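Local coordinates for protein ecto-NAD+ glycohydrolase (CD38 molecule) (PDB 3GC6) that is the bovine CD38 molecule, a glycosylated, disulfide-bonded ectoprotein of the ADP-ribosyl cyclase family, at residues A[103-106]-A[107-110]; A[178-182]-A[183-187]; A[237-240]-A[241-244]. The protein carries 1 engineered substitution. All blocks are in the same frame, centred on the assembly; numbering follows the deposited sequence.

The three contacts follow one another along the chain, none enclosing or crossing another, and each closes a tight local turn leading into a helix. Contact 1 (103-110) makes the passage from helix 91-101 to helix 110-115. Contact 2 (178-187) turns the chain that follows strand 164-170 into helix 182-187. Contact 3 (237-244) ends strand 231-239, an outermost strand of the parallel sheet, and starts the last helix, 240-244. Contacts 1 and 2 meet where Leu106 CD2 lies 4.1 Å from Gln187 NE2. Contact 3 stays about 8 Å from contact 1 at the nearest atoms, with Tyr97 of helix 91-101 touching side chains of both.

Contact 1 (A[103-106]-A[107-110]); sequences LMTL and EDTL
Asp108 turns its carboxylate back to Thr105, where one oxygen, OD2, meets both the backbone N and the hydroxyl. Asp108 OD2 accepts from Thr105 N at 2.9 Å, using the anti lone pair, the one turned away from OD1. In return Asp108 N donates to Thr105 O over 2.9 Å, so the two residues are joined in both directions across a single 3-10 turn. The Thr105 hydroxyl joins the same oxygen: OG1 lies 2.8 Å from Asp108 OD2. Glu107 OE1, whose position is less certain, is hydrogen-bonded to Trp87 NE1, and the bend in the glutamate chain (chi2 74°) brings the carboxylate back beside Leu106 CB.

The next carbonyl is gripped twice by Thr109. Its hydroxyl donates to Leu106 O at 2.7 Å in the carbonyl plane, while Thr109 N reaches the same oxygen over 3.2 Å from well above that plane. With chi1 at 62°, OG1 sits between the backbone N and the carbonyl carbon, from where it also accepts from Gly112 N, capping helix 110-115. The hydroxyl thus links the end of the turn to the first turn of the helix. The Met104 chain, bent at chi3, carries its CE methyl to 3.1 Å from Asp108 O, a close approach to an oxygen that accepts from Tyr31 OH.

The turn is buried among several elements. Leu106 packs against Trp150, Leu153 and Phe157 of helix 145-159; Thr105 touches His95 and Ala98 of helix 91-101 and also Val85 and Trp87 of strand 85-88.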
# COMPACT_ATOMS: atom_id res chain seq x y z
N LEU A 103 13.15 -10.30 11.49
CA LEU A 103 12.10 -11.28 11.82
C LEU A 103 10.83 -10.52 12.23
O LEU A 103 10.81 -9.27 12.32
CB LEU A 103 12.55 -12.17 12.99
CG LEU A 103 13.88 -12.88 12.73
CD1 LEU A 103 14.39 -13.59 13.99
CD2 LEU A 103 13.80 -13.83 11.54
N MET A 104 9.74 -11.25 12.47
CA MET A 104 8.50 -10.56 12.82
C MET A 104 7.86 -11.11 14.10
O MET A 104 7.55 -12.32 14.17
CB MET A 104 7.46 -10.62 11.70
CG MET A 104 7.96 -10.05 10.40
SD MET A 104 6.78 -10.33 9.03
CE MET A 104 5.58 -9.32 9.69
N THR A 105 7.67 -10.24 15.09
CA THR A 105 6.81 -10.54 16.24
C THR A 105 5.34 -10.25 15.87
O THR A 105 5.06 -9.74 14.79
CB THR A 105 7.13 -9.66 17.48
OG1 THR A 105 6.84 -8.29 17.20
CG2 THR A 105 8.62 -9.79 17.86
N LEU A 106 4.44 -10.54 16.82
CA LEU A 106 3.02 -10.26 16.62
C LEU A 106 2.84 -8.78 16.33
O LEU A 106 1.99 -8.40 15.53
CB LEU A 106 2.24 -10.68 17.86
CG LEU A 106 0.71 -10.52 17.82
CD1 LEU A 106 0.14 -11.32 16.66
CD2 LEU A 106 0.08 -10.93 19.15
N GLU A 107 3.62 -7.94 17.01
CA GLU A 107 3.50 -6.50 16.85
C GLU A 107 4.10 -5.98 15.56
O GLU A 107 4.02 -4.78 15.27
CB GLU A 107 4.11 -5.80 18.08
CG GLU A 107 3.42 -6.11 19.38
CD GLU A 107 3.71 -7.52 19.92
OE1 GLU A 107 4.77 -8.09 19.59
OE2 GLU A 107 2.92 -8.05 20.70
N ASP A 108 4.67 -6.89 14.76
CA ASP A 108 5.21 -6.54 13.45
C ASP A 108 4.28 -6.97 12.31
O ASP A 108 4.59 -6.77 11.14
CB ASP A 108 6.60 -7.15 13.27
CG ASP A 108 7.61 -6.61 14.28
OD1 ASP A 108 7.73 -5.35 14.36
OD2 ASP A 108 8.30 -7.42 14.95
N THR A 109 3.15 -7.63 12.64
CA THR A 109 2.11 -7.88 11.65
C THR A 109 1.37 -6.56 11.42
O THR A 109 1.48 -5.64 12.23
CB THR A 109 1.10 -8.95 12.15
OG1 THR A 109 0.42 -8.49 13.33
CG2 THR A 109 1.84 -10.27 12.45
N LEU A 110 0.57 -6.47 10.34
CA LEU A 110 -0.16 -5.21 10.09
C LEU A 110 -1.04 -4.84 11.29
O LEU A 110 -0.94 -3.74 11.86
CB LEU A 110 -1.00 -5.34 8.83
CG LEU A 110 -1.64 -4.05 8.28
CD1 LEU A 110 -1.95 -4.20 6.78
CD2 LEU A 110 -2.92 -3.74 9.06

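Contact 2 (A[178-182]-A[183-187]); sequences DSMSI and FGRVQ. Engineered in segment 183-187: Gln187 (natural residue Glu). With SO4 (sulfate ion), chain G.
Phe183 comes first against Ser181, its CB 3.8 Å from the serine OG, while the ring is carried away from the turn. Gly184 follows with the capping bond: its N donates to Ser181 OG at 3.0 Å. That hydroxyl in turn gives its proton to Asp178 O at 2.7 Å, a carbonyl also bonded by Ser181 N within the type I turn 178-181. The serine oxygen therefore relays between the turn and the helix start, and Gly184 CA passes 3.7 Å from Asp178 O. Next to this cap, Ile182 N donates to O1 of a sulfate ion, probably from the crystallisation liquor, at 2.7 Å and nearly straight at 161°.

Arg185 N donates to Ser181 O over 2.8 Å. Its side chain runs back beside the loop, bent at chi3 (59°), with Ser181 O over one guanidinium face. The modelled approach of its NH1 to Met180 O is too short to be trusted, and Met180 has two conformers. Val186 then sets its CB 4.1 Å from Ile182 CG1. Its N and that of Gln187 both donate to Ile182 O, the double acceptance of a turn widened to pi type. Gln187, an engineered residue, brings OE1 to the edge of the Phe183 ring, and its NE2 donates to Ser154 OG.

One side of helix 182-187 lies on helix 145-159, with Ile182 against Trp150 and Val186 against Glu155, whereas Phe183 packs on Phe86 and Ser88 of strand 85-88.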
# COMPACT_ATOMS: atom_id res chain seq x y z
N ASP A 178 5.37 -18.72 31.84
CA ASP A 178 4.21 -18.50 32.71
C ASP A 178 2.99 -19.03 31.98
O ASP A 178 2.60 -18.49 30.94
CB ASP A 178 4.09 -17.00 32.97
CG ASP A 178 2.87 -16.62 33.80
OD1 ASP A 178 2.08 -17.50 34.21
OD2 ASP A 178 2.71 -15.40 34.02
N SER A 179 2.41 -20.11 32.50
CA SER A 179 1.28 -20.75 31.82
C SER A 179 0.06 -19.82 31.69
O SER A 179 -0.82 -20.06 30.87
CB SER A 179 0.86 -22.02 32.57
OG SER A 179 0.38 -21.70 33.85
N MET A 180 0.02 -18.76 32.48
CA MET A 180 -1.13 -17.86 32.43
C MET A 180 -0.85 -16.56 31.68
O MET A 180 -1.71 -15.66 31.61
CB MET A 180 -1.68 -17.61 33.84
CG MET A 180 -2.30 -18.86 34.46
SD MET A 180 -3.91 -19.26 33.75
CE MET A 180 -3.49 -20.12 32.24
N SER A 181 0.34 -16.46 31.09
CA SER A 181 0.67 -15.38 30.17
C SER A 181 -0.03 -15.60 28.84
O SER A 181 -0.52 -16.70 28.57
CB SER A 181 2.18 -15.32 29.91
OG SER A 181 2.63 -16.44 29.17
N ILE A 182 -0.10 -14.56 28.03
CA ILE A 182 -0.73 -14.74 26.72
C ILE A 182 0.04 -15.78 25.89
O ILE A 182 -0.53 -16.55 25.14
CB ILE A 182 -0.95 -13.40 25.96
CG1 ILE A 182 -1.86 -13.61 24.75
CG2 ILE A 182 0.39 -12.70 25.62
CD1 ILE A 182 -2.49 -12.32 24.27
N PHE A 183 1.37 -15.78 26.04
CA PHE A 183 2.16 -16.76 25.31
C PHE A 183 1.82 -18.18 25.78
O PHE A 183 1.63 -19.11 24.98
CB PHE A 183 3.68 -16.51 25.49
CG PHE A 183 4.51 -17.64 24.93
CD1 PHE A 183 4.57 -17.86 23.57
CD2 PHE A 183 5.20 -18.48 25.77
CE1 PHE A 183 5.30 -18.92 23.03
CE2 PHE A 183 5.97 -19.53 25.28
CZ PHE A 183 6.02 -19.76 23.89
N GLY A 184 1.70 -18.35 27.09
CA GLY A 184 1.50 -19.69 27.64
C GLY A 184 0.06 -20.18 27.51
O GLY A 184 -0.18 -21.37 27.40
N ARG A 185 -0.89 -19.25 27.56
CA ARG A 185 -2.30 -19.63 27.59
C ARG A 185 -2.90 -19.71 26.18
O ARG A 185 -3.75 -20.59 25.91
CB ARG A 185 -3.08 -18.59 28.42
CG ARG A 185 -4.59 -18.80 28.46
CD ARG A 185 -5.33 -17.67 29.21
NE ARG A 185 -5.11 -16.33 28.64
CZ ARG A 185 -4.26 -15.45 29.17
NH1 ARG A 185 -3.59 -15.80 30.26
NH2 ARG A 185 -4.07 -14.25 28.64
N VAL A 186 -2.45 -18.82 25.29
CA VAL A 186 -3.06 -18.67 23.98
C VAL A 186 -2.14 -19.04 22.82
O VAL A 186 -2.57 -19.67 21.84
CB VAL A 186 -3.58 -17.21 23.76
CG1 VAL A 186 -4.26 -17.11 22.42
CG2 VAL A 186 -4.54 -16.80 24.87
N GLN A 187 -0.87 -18.64 22.90
CA GLN A 187 -0.01 -18.84 21.71
C GLN A 187 0.56 -20.25 21.64
O GLN A 187 0.30 -20.97 20.68
CB GLN A 187 1.08 -17.79 21.67
CG GLN A 187 0.51 -16.37 21.51
CD GLN A 187 1.53 -15.27 21.75
OE1 GLN A 187 2.71 -15.51 21.95
NE2 GLN A 187 1.06 -14.01 21.69
S SO4 G . 1.50 -11.29 29.54
O1 SO4 G . 0.41 -12.12 29.02
O2 SO4 G . 1.35 -9.96 28.99
O3 SO4 G . 1.34 -11.27 30.99
O4 SO4 G . 2.81 -11.86 29.22

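Contact 3 (A[237-240]-A[241-244]); sequences NLSR and DQFL. With NAG (2-acetamido-2-deoxy-beta-D-glucopyranose), chain C.
A capping box opens the C-terminal helix 240-244, with Ser239 as N-cap and Gln242 as its reciprocal partner. Gln242 N donates to Ser239 OG over 3.1 Å, and Ser239 N donates back to Gln242 OE1 at 2.9 Å. The second bond is nearly straight (168°) and lies in the amide plane, on a lone pair of OE1. The torsions place both groups: chi1 of Ser239 (65°) turns OG toward the helix, and chi1 of Gln242 (-69°) starts an extended chain that returns its amide alongside the serine. Water fills out the polar edge of the box. One molecule donates to Gln242 OE1 at 2.7 Å, giving that oxygen a second donor, and reaches Asn237 O only weakly. Another accepts from Asp241 N at 2.9 Å, taking up an amide of the first helical turn.

Beside the box, Leu238 CD2 rests 3.9 Å from Gln242 CB, and Leu238 CB faces Phe243 CB at 4.4 Å. Arg240 stretches away from the helix toward the glycan attached to the protein. The acetyl methyl C8 of the N-acetylglucosamine lies over one face of the guanidinium, offset toward its rim, while O3 is met at the edge by NH2 at 2.7 Å in a weak bond. The stronger partner of NH2 is Asp204, in a salt bridge, and Asp204 is itself hydrogen-bonded to the sugar.

Strand 196-203 runs alongside, its His203 joined to Leu238 by a backbone hydrogen bond. The Phe243 ring meets Trp200 of that strand and Tyr97 of helix 91-101, placing helix 240-244 beside both.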
# COMPACT_ATOMS: atom_id res chain seq x y z
N ASN A 237 21.37 -19.44 29.65
CA ASN A 237 22.60 -18.88 30.19
C ASN A 237 23.26 -17.94 29.19
O ASN A 237 24.44 -18.07 28.90
CB ASN A 237 23.55 -19.99 30.62
CG ASN A 237 24.56 -19.50 31.65
OD1 ASN A 237 24.35 -18.45 32.29
ND2 ASN A 237 25.65 -20.22 31.81
N LEU A 238 22.45 -17.05 28.63
CA LEU A 238 22.94 -16.03 27.66
C LEU A 238 22.53 -14.66 28.14
O LEU A 238 21.38 -14.44 28.51
CB LEU A 238 22.27 -16.23 26.27
CG LEU A 238 22.66 -17.46 25.47
CD1 LEU A 238 21.68 -17.60 24.30
CD2 LEU A 238 24.09 -17.37 24.96
N SER A 239 23.46 -13.69 28.10
CA SER A 239 23.10 -12.31 28.35
C SER A 239 22.45 -11.76 27.09
O SER A 239 22.52 -12.37 26.01
CB SER A 239 24.37 -11.48 28.64
OG SER A 239 25.18 -11.44 27.48
N ARG A 240 21.88 -10.56 27.20
CA ARG A 240 21.34 -9.90 26.01
C ARG A 240 22.35 -9.79 24.86
O ARG A 240 22.03 -10.10 23.71
CB ARG A 240 20.82 -8.50 26.35
CG ARG A 240 19.64 -8.49 27.29
CD ARG A 240 19.15 -7.06 27.51
NE ARG A 240 18.28 -6.96 28.67
CZ ARG A 240 17.04 -6.49 28.63
NH1 ARG A 240 16.51 -6.08 27.48
NH2 ARG A 240 16.32 -6.43 29.74
N ASP A 241 23.56 -9.34 25.17
CA ASP A 241 24.56 -9.17 24.10
C ASP A 241 24.99 -10.51 23.53
O ASP A 241 25.19 -10.61 22.30
CB ASP A 241 25.77 -8.39 24.61
CG ASP A 241 25.45 -6.93 24.91
OD1 ASP A 241 24.39 -6.43 24.47
OD2 ASP A 241 26.29 -6.27 25.56
N GLN A 242 25.15 -11.53 24.38
CA GLN A 242 25.53 -12.85 23.85
C GLN A 242 24.44 -13.37 22.92
O GLN A 242 24.73 -13.91 21.86
CB GLN A 242 25.76 -13.86 24.99
CG GLN A 242 27.00 -13.54 25.80
CD GLN A 242 27.13 -14.42 26.99
OE1 GLN A 242 26.15 -14.72 27.69
NE2 GLN A 242 28.37 -14.84 27.26
N PHE A 243 23.19 -13.18 23.32
CA PHE A 243 22.04 -13.64 22.53
C PHE A 243 22.02 -12.94 21.18
O PHE A 243 21.90 -13.57 20.10
CB PHE A 243 20.76 -13.34 23.31
CG PHE A 243 19.49 -13.52 22.51
CD1 PHE A 243 19.16 -14.76 21.97
CD2 PHE A 243 18.61 -12.46 22.32
CE1 PHE A 243 18.01 -14.95 21.25
CE2 PHE A 243 17.44 -12.63 21.58
CZ PHE A 243 17.13 -13.86 21.04
N LEU A 244 22.14 -11.62 21.21
CA LEU A 244 22.06 -10.86 19.95
C LEU A 244 23.19 -11.20 18.98
O LEU A 244 23.04 -11.08 17.74
CB LEU A 244 22.04 -9.34 20.26
CG LEU A 244 20.74 -8.87 20.91
CD1 LEU A 244 20.93 -7.42 21.38
CD2 LEU A 244 19.52 -8.99 19.98
C1 NAG C . 12.96 -9.59 32.52
C2 NAG C . 13.55 -8.56 31.55
C3 NAG C . 13.79 -7.23 32.29
C4 NAG C . 12.60 -6.78 33.15
C5 NAG C . 12.10 -7.95 33.99
C6 NAG C . 10.83 -7.61 34.80
C7 NAG C . 14.90 -9.44 29.69
C8 NAG C . 16.19 -10.08 29.30
N2 NAG C . 14.82 -9.03 30.97
O3 NAG C . 14.18 -6.22 31.38
O4 NAG C . 13.00 -5.69 34.01
O5 NAG C . 11.80 -9.02 33.12
O6 NAG C . 9.83 -7.08 33.95
O7 NAG C . 13.99 -9.30 28.87
O HOH W 1 25.91 -15.30 30.32
O HOH W 2 24.40 -8.07 27.69